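PDB 4YXT: polyketide biosynthesis 3-hydroxy-3-methylglutaryl-ACP synthase PksG from Bacillus subtilis, which catalyses the aldol condensation of acetyl-AcpK with a beta-ketothioester intermediate on PksL during biosynthesis of the antibiotic polyketide bacillaene. Local coordinates for residues A[96-101]-A[414-419]; A[7-12]-A[301-306]; A[122-127]-A[175-180]. The protein carries 1 engineered substitution. All blocks are in the same frame, centred on the assembly; numbering follows the deposited sequence.

Contact 1: residues A[96-101]-A[414-419]; sequences HEYLGL and RKYRWI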
loop_
_atom_site.group_PDB
_atom_site.type_symbol
_atom_site.label_atom_id
_atom_site.label_comp_id
_atom_site.label_asym_id
_atom_site.label_seq_id
_atom_site.Cartn_x
_atom_site.Cartn_y
_atom_site.Cartn_z
ATOM N N HIS A 96 10.593 7.597 -8.126
ATOM C CA HIS A 96 10.105 8.603 -9.050
ATOM C C HIS A 96 11.164 9.681 -9.422
ATOM O O HIS A 96 11.342 10.026 -10.589
ATOM C CB HIS A 96 8.875 9.250 -8.417
ATOM C CG HIS A 96 8.347 10.406 -9.170
ATOM N ND1 HIS A 96 7.339 10.282 -10.101
ATOM C CD2 HIS A 96 8.668 11.715 -9.131
ATOM C CE1 HIS A 96 7.064 11.464 -10.611
ATOM N NE2 HIS A 96 7.839 12.352 -10.025
ATOM N N GLU A 97 11.848 10.206 -8.421
ATOM C CA GLU A 97 12.870 11.226 -8.628
ATOM C C GLU A 97 14.004 10.709 -9.519
ATOM O O GLU A 97 14.408 11.340 -10.483
ATOM C CB GLU A 97 13.416 11.660 -7.241
ATOM C CG GLU A 97 14.608 12.630 -7.241
ATOM C CD GLU A 97 14.250 14.051 -7.682
ATOM O OE1 GLU A 97 13.168 14.250 -8.266
ATOM O OE2 GLU A 97 15.058 14.984 -7.445
ATOM N N TYR A 98 14.566 9.564 -9.192
ATOM C CA TYR A 98 15.757 9.121 -9.915
ATOM C C TYR A 98 15.422 8.469 -11.250
ATOM O O TYR A 98 16.312 8.262 -12.075
ATOM C CB TYR A 98 16.596 8.202 -9.032
ATOM C CG TYR A 98 17.315 8.935 -7.932
ATOM C CD1 TYR A 98 16.697 9.170 -6.721
ATOM C CD2 TYR A 98 18.622 9.393 -8.113
ATOM C CE1 TYR A 98 17.331 9.872 -5.704
ATOM C CE2 TYR A 98 19.281 10.087 -7.098
ATOM C CZ TYR A 98 18.623 10.322 -5.898
ATOM O OH TYR A 98 19.255 10.981 -4.894
ATOM N N LEU A 99 14.167 8.073 -11.446
ATOM C CA LEU A 99 13.693 7.717 -12.791
ATOM C C LEU A 99 13.292 8.931 -13.645
ATOM O O LEU A 99 13.117 8.782 -14.857
ATOM C CB LEU A 99 12.530 6.769 -12.745
ATOM C CG LEU A 99 12.842 5.386 -12.178
ATOM C CD1 LEU A 99 11.589 4.553 -12.127
ATOM C CD2 LEU A 99 13.911 4.650 -12.981
ATOM N N GLY A 100 13.171 10.116 -13.045
ATOM C CA GLY A 100 12.842 11.302 -13.818
ATOM C C GLY A 100 11.472 11.206 -14.386
ATOM O O GLY A 100 11.268 11.626 -15.500
ATOM N N LEU A 101 10.519 10.638 -13.629
ATOM C CA LEU A 101 9.126 10.572 -14.068
ATOM C C LEU A 101 8.440 11.956 -14.017
ATOM O O LEU A 101 8.975 12.884 -13.417
ATOM C CB LEU A 101 8.327 9.547 -13.224
ATOM C CG LEU A 101 8.864 8.119 -13.131
ATOM C CD1 LEU A 101 7.892 7.262 -12.312
ATOM C CD2 LEU A 101 9.031 7.571 -14.546
ATOM N N ARG A 414 17.831 10.209 2.205
ATOM C CA ARG A 414 18.712 9.337 1.437
ATOM C C ARG A 414 19.177 9.926 0.120
ATOM O O ARG A 414 18.367 10.346 -0.707
ATOM C CB ARG A 414 18.046 7.999 1.132
ATOM C CG ARG A 414 17.535 7.336 2.356
ATOM C CD ARG A 414 17.213 5.899 2.133
ATOM N NE ARG A 414 16.999 5.264 3.408
ATOM C CZ ARG A 414 17.260 3.993 3.651
ATOM N NH1 ARG A 414 17.778 3.228 2.713
ATOM N NH2 ARG A 414 17.035 3.496 4.854
ATOM N N LYS A 415 20.483 9.876 -0.121
ATOM C CA LYS A 415 20.982 10.408 -1.369
ATOM C C LYS A 415 21.696 9.351 -2.161
ATOM O O LYS A 415 22.507 8.619 -1.625
ATOM C CB LYS A 415 21.834 11.632 -1.083
ATOM C CG LYS A 415 21.013 12.722 -0.359
ATOM C CD LYS A 415 21.895 13.754 0.305
ATOM C CE LYS A 415 22.854 14.389 -0.706
ATOM N NZ LYS A 415 24.164 14.578 -0.035
ATOM N N TYR A 416 21.328 9.246 -3.439
ATOM C CA TYR A 416 21.813 8.208 -4.306
ATOM C C TYR A 416 22.721 8.795 -5.382
ATOM O O TYR A 416 22.781 9.970 -5.567
ATOM C CB TYR A 416 20.649 7.401 -4.914
ATOM C CG TYR A 416 19.739 6.811 -3.851
ATOM C CD1 TYR A 416 19.871 5.511 -3.448
ATOM C CD2 TYR A 416 18.740 7.595 -3.243
ATOM C CE1 TYR A 416 19.044 4.982 -2.451
ATOM C CE2 TYR A 416 17.908 7.080 -2.264
ATOM C CZ TYR A 416 18.058 5.778 -1.872
ATOM O OH TYR A 416 17.248 5.283 -0.905
ATOM N N ARG A 417 23.443 7.932 -6.064
ATOM C CA ARG A 417 24.417 8.347 -7.068
ATOM C C ARG A 417 24.487 7.292 -8.162
ATOM O O ARG A 417 24.381 6.084 -7.883
ATOM C CB ARG A 417 25.776 8.466 -6.391
ATOM C CG ARG A 417 26.909 8.978 -7.263
ATOM C CD ARG A 417 28.233 8.715 -6.556
ATOM N NE ARG A 417 29.370 9.241 -7.311
ATOM C CZ ARG A 417 30.583 9.450 -6.804
ATOM N NH1 ARG A 417 30.828 9.187 -5.527
ATOM N NH2 ARG A 417 31.554 9.937 -7.571
ATOM N N TRP A 418 24.691 7.755 -9.385
ATOM C CA TRP A 418 24.900 6.902 -10.532
ATOM C C TRP A 418 26.367 6.467 -10.619
ATOM O O TRP A 418 27.259 7.246 -10.383
ATOM C CB TRP A 418 24.521 7.647 -11.793
ATOM C CG TRP A 418 23.108 7.956 -11.827
ATOM C CD1 TRP A 418 22.532 9.174 -11.640
ATOM C CD2 TRP A 418 22.032 7.025 -12.026
ATOM N NE1 TRP A 418 21.158 9.065 -11.749
ATOM C CE2 TRP A 418 20.833 7.755 -11.977
ATOM C CE3 TRP A 418 21.973 5.646 -12.260
ATOM C CZ2 TRP A 418 19.579 7.148 -12.155
ATOM C CZ3 TRP A 418 20.751 5.049 -12.403
ATOM C CH2 TRP A 418 19.557 5.796 -12.362
ATOM N N ILE A 419 26.612 5.205 -10.931
ATOM C CA ILE A 419 27.971 4.697 -11.055
ATOM C C ILE A 419 28.042 3.736 -12.227
ATOM O O ILE A 419 27.051 3.042 -12.529
ATOM C CB ILE A 419 28.423 4.015 -9.755
ATOM C CG1 ILE A 419 28.522 5.073 -8.654
ATOM C CG2 ILE A 419 29.755 3.281 -9.954
ATOM C CD1 ILE A 419 28.942 4.580 -7.295
#
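The edge strand 413-419 of the small antiparallel sheet near the C-terminus meets the last turn of helix 91-99 here, and Tyr98 on the helix faces Tyr416 and Trp418 on the strand. The example illustrates how a single tyrosine can join a helix to a strand edge by both of its halves, the hydroxyl and the ring. Tyr98 OH accepts the backbone hydrogen bond of Tyr416 N at 3.1 Å, almost straight at 167°. Lys415 and Arg417 pair with strand 403-410 on the other edge of the strand, whereas the amide of Tyr416 points away from that pairing and finds the phenol instead. Beside this bond, Tyr416 CB sits over one face of the Tyr98 ring, a CH-pi contact 4.0 Å from the centroid and displaced toward the rim. The Tyr416 ring then presents its edge to the same aromatic system in an offset edge-to-face stack, with planes at 76°; between the rings the nearest carbons are Tyr98 CE1 and Tyr416 CD2, 3.6 Å apart. With CG of Tyr416 anti to its carbonyl carbon (chi1 -56°), the ring stands across the phenol, and its own hydroxyl bonds to Asp50, which also forms a salt bridge with Arg414. Trp418 comes in at the edge of the Tyr98 ring, and the carbonyl oxygen of Tyr98 lies in the indole plane at its edge, Trp418 CZ2 being 3.5 Å from Tyr98 O. Gly100 is the first residue past the helix; its positive phi goes with two bonds back into the last turn, Leu101 N to His96 O (3.2 Å) and Gly100 N to Glu97 O. The whole is characteristic of a helix finished by a Schellman motif, its last aromatic side chain docked on the rim of an antiparallel sheet.

Contact 2: residues A[7-12]-A[301-306]; sequences EAMNVF and ALFLAL
The ring of Phe303, the one aromatic ring that takes part, is approached obliquely by Met9, whose methyl settles at the root of the side chain and comes closest to its backbone rather than to the ring. Met9 CE lies 3.8 Å from Phe303 CB and 3.4 Å from the carbonyl oxygen of Phe303, whereas the ring itself runs on to Val173 of the neighbouring strand. This reach depends on the thioether chain: CG of Met9 is wedged between the backbone N and the carbonyl carbon (chi1 81°), and a bend at chi3 turns the methyl into the helix. The sulfur is left alongside Leu306, with Met9 SD 4.4 Å from Leu306 CD2. Two residues further along the strand, Val11 crosses Leu304 at about a right angle. Leu304 CD1 comes in between the two branches of the valine, 3.6 Å from Val11 CG2 and only 3.3 Å from Val11 CG1, the latter tighter than usual for two carbons, so the packing here is probably somewhat strained. Alternate residues of an extended strand thus present one apolar face, here Met9 and Val11, to a helix lying over it. Strand 8-12 and helix 301-306 run at 111° with their axes 9.1 Å apart. The Leu304 side chain is about 9 Å from that of His250, probably a catalytic proton donor/acceptor. In the central mixed sheet of this thiolase-like fold, strand 5-12 is hydrogen-bonded to strand 170-178; helix 51-64 receives Asn10 and Phe12, and helix 301-312 also packs, through Leu302 and Leu306, on strand 319-327 of the same sheet.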
loop_
_atom_site.group_PDB
_atom_site.type_symbol
_atom_site.label_atom_id
_atom_site.label_comp_id
_atom_site.label_asym_id
_atom_site.label_seq_id
_atom_site.Cartn_x
_atom_site.Cartn_y
_atom_site.Cartn_z
ATOM N N GLU A 7 3.314 -4.440 -20.729
ATOM C CA GLU A 7 4.037 -4.027 -21.935
ATOM C C GLU A 7 5.511 -4.376 -21.822
ATOM O O GLU A 7 6.166 -4.706 -22.793
ATOM C CB GLU A 7 3.854 -2.517 -22.175
ATOM C CG GLU A 7 2.385 -2.176 -22.327
ATOM C CD GLU A 7 2.139 -0.741 -22.740
ATOM O OE1 GLU A 7 3.022 0.111 -22.532
ATOM O OE2 GLU A 7 1.060 -0.458 -23.262
ATOM N N ALA A 8 6.051 -4.351 -20.618
ATOM C CA ALA A 8 7.453 -4.619 -20.502
ATOM C C ALA A 8 7.717 -4.961 -19.034
ATOM O O ALA A 8 7.001 -4.484 -18.189
ATOM C CB ALA A 8 8.235 -3.395 -20.953
ATOM N N MET A 9 8.699 -5.818 -18.761
ATOM C CA MET A 9 9.088 -6.105 -17.365
ATOM C C MET A 9 10.546 -6.523 -17.267
ATOM O O MET A 9 11.055 -7.146 -18.167
ATOM C CB MET A 9 8.159 -7.151 -16.699
ATOM C CG MET A 9 8.445 -8.603 -17.015
ATOM S SD MET A 9 7.155 -9.718 -16.379
ATOM C CE MET A 9 7.414 -9.583 -14.623
ATOM N N ASN A 10 11.196 -6.142 -16.171
ATOM C CA ASN A 10 12.611 -6.337 -15.995
ATOM C C ASN A 10 12.994 -6.664 -14.571
ATOM O O ASN A 10 12.406 -6.181 -13.635
ATOM C CB ASN A 10 13.409 -5.120 -16.441
ATOM C CG ASN A 10 14.910 -5.404 -16.442
ATOM O OD1 ASN A 10 15.324 -6.473 -16.851
ATOM N ND2 ASN A 10 15.683 -4.535 -15.916
ATOM N N VAL A 11 14.038 -7.458 -14.425
ATOM C CA VAL A 11 14.409 -8.038 -13.151
ATOM C C VAL A 11 15.723 -7.433 -12.844
ATOM O O VAL A 11 16.485 -7.321 -13.762
ATOM C CB VAL A 11 14.629 -9.581 -13.289
ATOM C CG1 VAL A 11 15.244 -10.206 -12.040
ATOM C CG2 VAL A 11 13.326 -10.263 -13.610
ATOM N N PHE A 12 15.927 -7.014 -11.586
ATOM C CA PHE A 12 17.243 -6.785 -10.974
ATOM C C PHE A 12 17.428 -7.742 -9.800
ATOM O O PHE A 12 16.781 -7.586 -8.733
ATOM C CB PHE A 12 17.395 -5.385 -10.404
ATOM C CG PHE A 12 18.812 -5.060 -9.994
ATOM C CD1 PHE A 12 19.775 -4.814 -10.959
ATOM C CD2 PHE A 12 19.187 -5.013 -8.659
ATOM C CE1 PHE A 12 21.095 -4.517 -10.616
ATOM C CE2 PHE A 12 20.502 -4.708 -8.313
ATOM C CZ PHE A 12 21.456 -4.467 -9.298
ATOM N N ALA A 301 8.500 -12.277 -6.064
ATOM C CA ALA A 301 8.789 -13.677 -6.440
ATOM C C ALA A 301 7.937 -14.149 -7.613
ATOM O O ALA A 301 8.476 -14.644 -8.607
ATOM C CB ALA A 301 8.624 -14.668 -5.245
ATOM N N LEU A 302 6.623 -14.075 -7.500
ATOM C CA LEU A 302 5.800 -14.496 -8.639
ATOM C C LEU A 302 6.166 -13.752 -9.941
ATOM O O LEU A 302 6.174 -14.340 -10.993
ATOM C CB LEU A 302 4.321 -14.305 -8.347
ATOM C CG LEU A 302 3.429 -14.525 -9.561
ATOM C CD1 LEU A 302 3.387 -16.007 -9.939
ATOM C CD2 LEU A 302 2.071 -14.009 -9.194
ATOM N N PHE A 303 6.401 -12.447 -9.888
ATOM C CA PHE A 303 6.811 -11.767 -11.099
ATOM C C PHE A 303 8.089 -12.345 -11.706
ATOM O O PHE A 303 8.157 -12.441 -12.919
ATOM C CB PHE A 303 6.976 -10.262 -10.876
ATOM C CG PHE A 303 5.687 -9.529 -10.577
ATOM C CD1 PHE A 303 4.451 -9.966 -11.094
ATOM C CD2 PHE A 303 5.719 -8.357 -9.833
ATOM C CE1 PHE A 303 3.284 -9.263 -10.807
ATOM C CE2 PHE A 303 4.544 -7.647 -9.547
ATOM C CZ PHE A 303 3.338 -8.104 -10.052
ATOM N N LEU A 304 9.070 -12.713 -10.858
ATOM C CA LEU A 304 10.309 -13.302 -11.270
ATOM C C LEU A 304 10.123 -14.642 -11.946
ATOM O O LEU A 304 10.865 -14.956 -12.895
ATOM C CB LEU A 304 11.259 -13.452 -10.046
ATOM C CG LEU A 304 12.707 -13.872 -10.279
ATOM C CD1 LEU A 304 13.443 -12.817 -11.058
ATOM C CD2 LEU A 304 13.441 -14.176 -8.968
ATOM N N ALA A 305 9.162 -15.440 -11.448
ATOM C CA ALA A 305 8.818 -16.732 -12.040
ATOM C C ALA A 305 8.082 -16.495 -13.344
ATOM O O ALA A 305 8.177 -17.260 -14.335
ATOM C CB ALA A 305 7.927 -17.556 -11.076
ATOM N N LEU A 306 7.325 -15.431 -13.381
ATOM C CA LEU A 306 6.605 -15.125 -14.638
ATOM C C LEU A 306 7.577 -14.713 -15.771
ATOM O O LEU A 306 7.531 -15.216 -16.884
ATOM C CB LEU A 306 5.653 -13.988 -14.393
ATOM C CG LEU A 306 4.731 -13.617 -15.568
ATOM C CD1 LEU A 306 3.894 -14.814 -15.776
ATOM C CD2 LEU A 306 3.892 -12.406 -15.210
#

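Contact 3: residues A[122-127]-A[175-180]; sequences QMAVNF and VLVGEN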
loop_
_atom_site.group_PDB
_atom_site.type_symbol
_atom_site.label_atom_id
_atom_site.label_comp_id
_atom_site.label_asym_id
_atom_site.label_seq_id
_atom_site.Cartn_x
_atom_site.Cartn_y
_atom_site.Cartn_z
ATOM N N GLN A 122 -2.638 -5.681 -9.974
ATOM C CA GLN A 122 -4.094 -5.644 -10.156
ATOM C C GLN A 122 -4.662 -4.238 -10.101
ATOM O O GLN A 122 -5.601 -3.887 -10.874
ATOM C CB GLN A 122 -4.841 -6.530 -9.181
ATOM C CG GLN A 122 -4.662 -7.974 -9.455
ATOM C CD GLN A 122 -4.980 -8.406 -10.881
ATOM O OE1 GLN A 122 -5.712 -7.725 -11.631
ATOM N NE2 GLN A 122 -4.445 -9.575 -11.256
ATOM N N MET A 123 -4.106 -3.421 -9.240
ATOM C CA MET A 123 -4.636 -2.107 -9.102
ATOM C C MET A 123 -4.217 -1.330 -10.352
ATOM O O MET A 123 -4.992 -0.547 -10.824
ATOM C CB MET A 123 -4.144 -1.409 -7.835
ATOM C CG MET A 123 -4.593 -2.054 -6.543
ATOM S SD MET A 123 -6.380 -2.145 -6.219
ATOM C CE MET A 123 -6.673 -3.886 -6.536
ATOM N N ALA A 124 -3.044 -1.625 -10.916
ATOM C CA ALA A 124 -2.561 -0.898 -12.064
ATOM C C ALA A 124 -3.410 -1.318 -13.289
ATOM O O ALA A 124 -3.742 -0.476 -14.070
ATOM C CB ALA A 124 -1.131 -1.203 -12.338
ATOM N N VAL A 125 -3.800 -2.600 -13.364
ATOM C CA VAL A 125 -4.695 -3.079 -14.402
ATOM C C VAL A 125 -6.051 -2.371 -14.372
ATOM O O VAL A 125 -6.573 -1.950 -15.421
ATOM C CB VAL A 125 -4.890 -4.607 -14.352
ATOM C CG1 VAL A 125 -5.975 -5.025 -15.341
ATOM C CG2 VAL A 125 -3.596 -5.336 -14.688
ATOM N N ASN A 126 -6.639 -2.238 -13.188
ATOM C CA ASN A 126 -7.906 -1.496 -13.052
ATOM C C ASN A 126 -7.788 0.000 -13.362
ATOM O O ASN A 126 -8.731 0.603 -13.813
ATOM C CB ASN A 126 -8.564 -1.723 -11.708
ATOM C CG ASN A 126 -8.859 -3.195 -11.449
ATOM O OD1 ASN A 126 -8.912 -4.000 -12.376
ATOM N ND2 ASN A 126 -9.021 -3.562 -10.169
ATOM N N PHE A 127 -6.641 0.597 -13.124
ATOM C CA PHE A 127 -6.444 1.972 -13.554
ATOM C C PHE A 127 -6.580 1.980 -15.099
ATOM O O PHE A 127 -7.327 2.792 -15.630
ATOM C CB PHE A 127 -5.114 2.542 -13.023
ATOM C CG PHE A 127 -4.696 3.875 -13.627
ATOM C CD1 PHE A 127 -5.460 5.030 -13.455
ATOM C CD2 PHE A 127 -3.553 3.977 -14.402
ATOM C CE1 PHE A 127 -5.056 6.259 -14.000
ATOM C CE2 PHE A 127 -3.156 5.204 -14.962
ATOM C CZ PHE A 127 -3.913 6.344 -14.748
ATOM N N VAL A 175 7.467 -3.659 -13.545
ATOM C CA VAL A 175 6.492 -4.054 -14.517
ATOM C C VAL A 175 5.778 -2.775 -15.001
ATOM O O VAL A 175 5.149 -2.090 -14.198
ATOM C CB VAL A 175 5.436 -4.986 -13.872
ATOM C CG1 VAL A 175 4.308 -5.310 -14.838
ATOM C CG2 VAL A 175 5.995 -6.310 -13.328
ATOM N N LEU A 176 5.848 -2.506 -16.313
ATOM C CA LEU A 176 5.135 -1.449 -16.988
ATOM C C LEU A 176 3.818 -1.933 -17.523
ATOM O O LEU A 176 3.780 -2.861 -18.276
ATOM C CB LEU A 176 5.955 -0.961 -18.185
ATOM C CG LEU A 176 5.431 0.294 -18.903
ATOM C CD1 LEU A 176 5.646 1.575 -18.102
ATOM C CD2 LEU A 176 6.104 0.389 -20.266
ATOM N N VAL A 177 2.734 -1.276 -17.135
ATOM C CA VAL A 177 1.402 -1.734 -17.366
ATOM C C VAL A 177 0.738 -0.673 -18.240
ATOM O O VAL A 177 0.875 0.563 -18.010
ATOM C CB VAL A 177 0.641 -1.938 -16.032
ATOM C CG1 VAL A 177 -0.778 -2.397 -16.254
ATOM C CG2 VAL A 177 1.378 -2.925 -15.116
ATOM N N GLY A 178 0.039 -1.149 -19.262
ATOM C CA GLY A 178 -0.463 -0.261 -20.295
ATOM C C GLY A 178 -1.527 -0.842 -21.187
ATOM O O GLY A 178 -2.006 -1.966 -20.969
ATOM N N GLU A 179 -1.898 -0.068 -22.204
ATOM C CA GLU A 179 -2.982 -0.464 -23.086
ATOM C C GLU A 179 -2.540 -1.347 -24.254
ATOM O O GLU A 179 -3.373 -1.904 -24.916
ATOM C CB GLU A 179 -3.738 0.788 -23.558
ATOM C CG GLU A 179 -4.271 1.658 -22.407
ATOM C CD GLU A 179 -4.905 2.939 -22.908
ATOM O OE1 GLU A 179 -4.821 3.162 -24.138
ATOM O OE2 GLU A 179 -5.496 3.711 -22.112
ATOM N N ASN A 180 -1.245 -1.543 -24.464
ATOM C CA ASN A 180 -0.762 -2.495 -25.491
ATOM C C ASN A 180 0.076 -3.643 -24.938
ATOM O O ASN A 180 1.260 -3.712 -25.196
ATOM C CB ASN A 180 0.061 -1.771 -26.579
ATOM C CG ASN A 180 0.450 -2.710 -27.710
ATOM O OD1 ASN A 180 -0.285 -3.688 -28.016
ATOM N ND2 ASN A 180 1.616 -2.454 -28.330
#
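Glu179 OE2 is gripped by two donors, Gly135 N and Gln131 NE2, which probably helps hold the turn after the strand, just beyond Val177, the residue that packs on Ala124 and Val125 of helix 116-130. This division of labour is instructive: polar bonds engage the loop at the end of the strand, while the strand meets the helix here by apolar contact, mostly methyl to methyl. Val177 points its two methyls at the helix. With CG1 anti to the backbone N (chi1 179°) and CG2 anti to the carbonyl carbon, neither methyl is pressed between those two backbone bonds, and both can straddle the small side chain opposite. Ala124 CB accordingly stands 4.1 Å from each of Val177 CG1 and Val177 CG2. The first of these methyls also lies over the helix backbone, 4.1 Å from Ala124 C, and at its margin meets Val125, with Val177 CG1 4.4 Å from Val125 CG2. The small Ala124 is consistent with the close approach, its CA 6.7 Å from Val177 CA. Backbone polar groups of the helix bond along it, as in Asn126 N to Gln122 O (3.0 Å). Phe121 and Ile128 of the same helix also touch Val177, and other residues of the segment, Met123 and Phe127 among them, pack on the second subunit. The chemistry is that of a helix laid on a sheet, one branched strand residue over an alanine: the fit is loose enough to imply ordinary dispersion and burial of apolar surface.

In the fold
Along the chain the segments run 7-12, 96-101, 122-127, 175-180, 301-306 and 414-419, so contacts 1 and 2 interlock while contact 3 is nested inside both. Contacts 2 and 3 lie 14 Å apart, centre to centre, on neighbouring strands 5-12 and 170-178 of the large mixed sheet, and they touch through Glu7, which probably bonds to Asn180 N and Leu176 O. Contact 1 is peripheral, its centre 21 and 23 Å from those of contacts 2 and 3. Contacts 1 and 2 each join the N-terminal and C-terminal sequence families of this thiolase-like enzyme, whereas contact 3 stays within the first; contacts 1 and 3 also reach the second subunit.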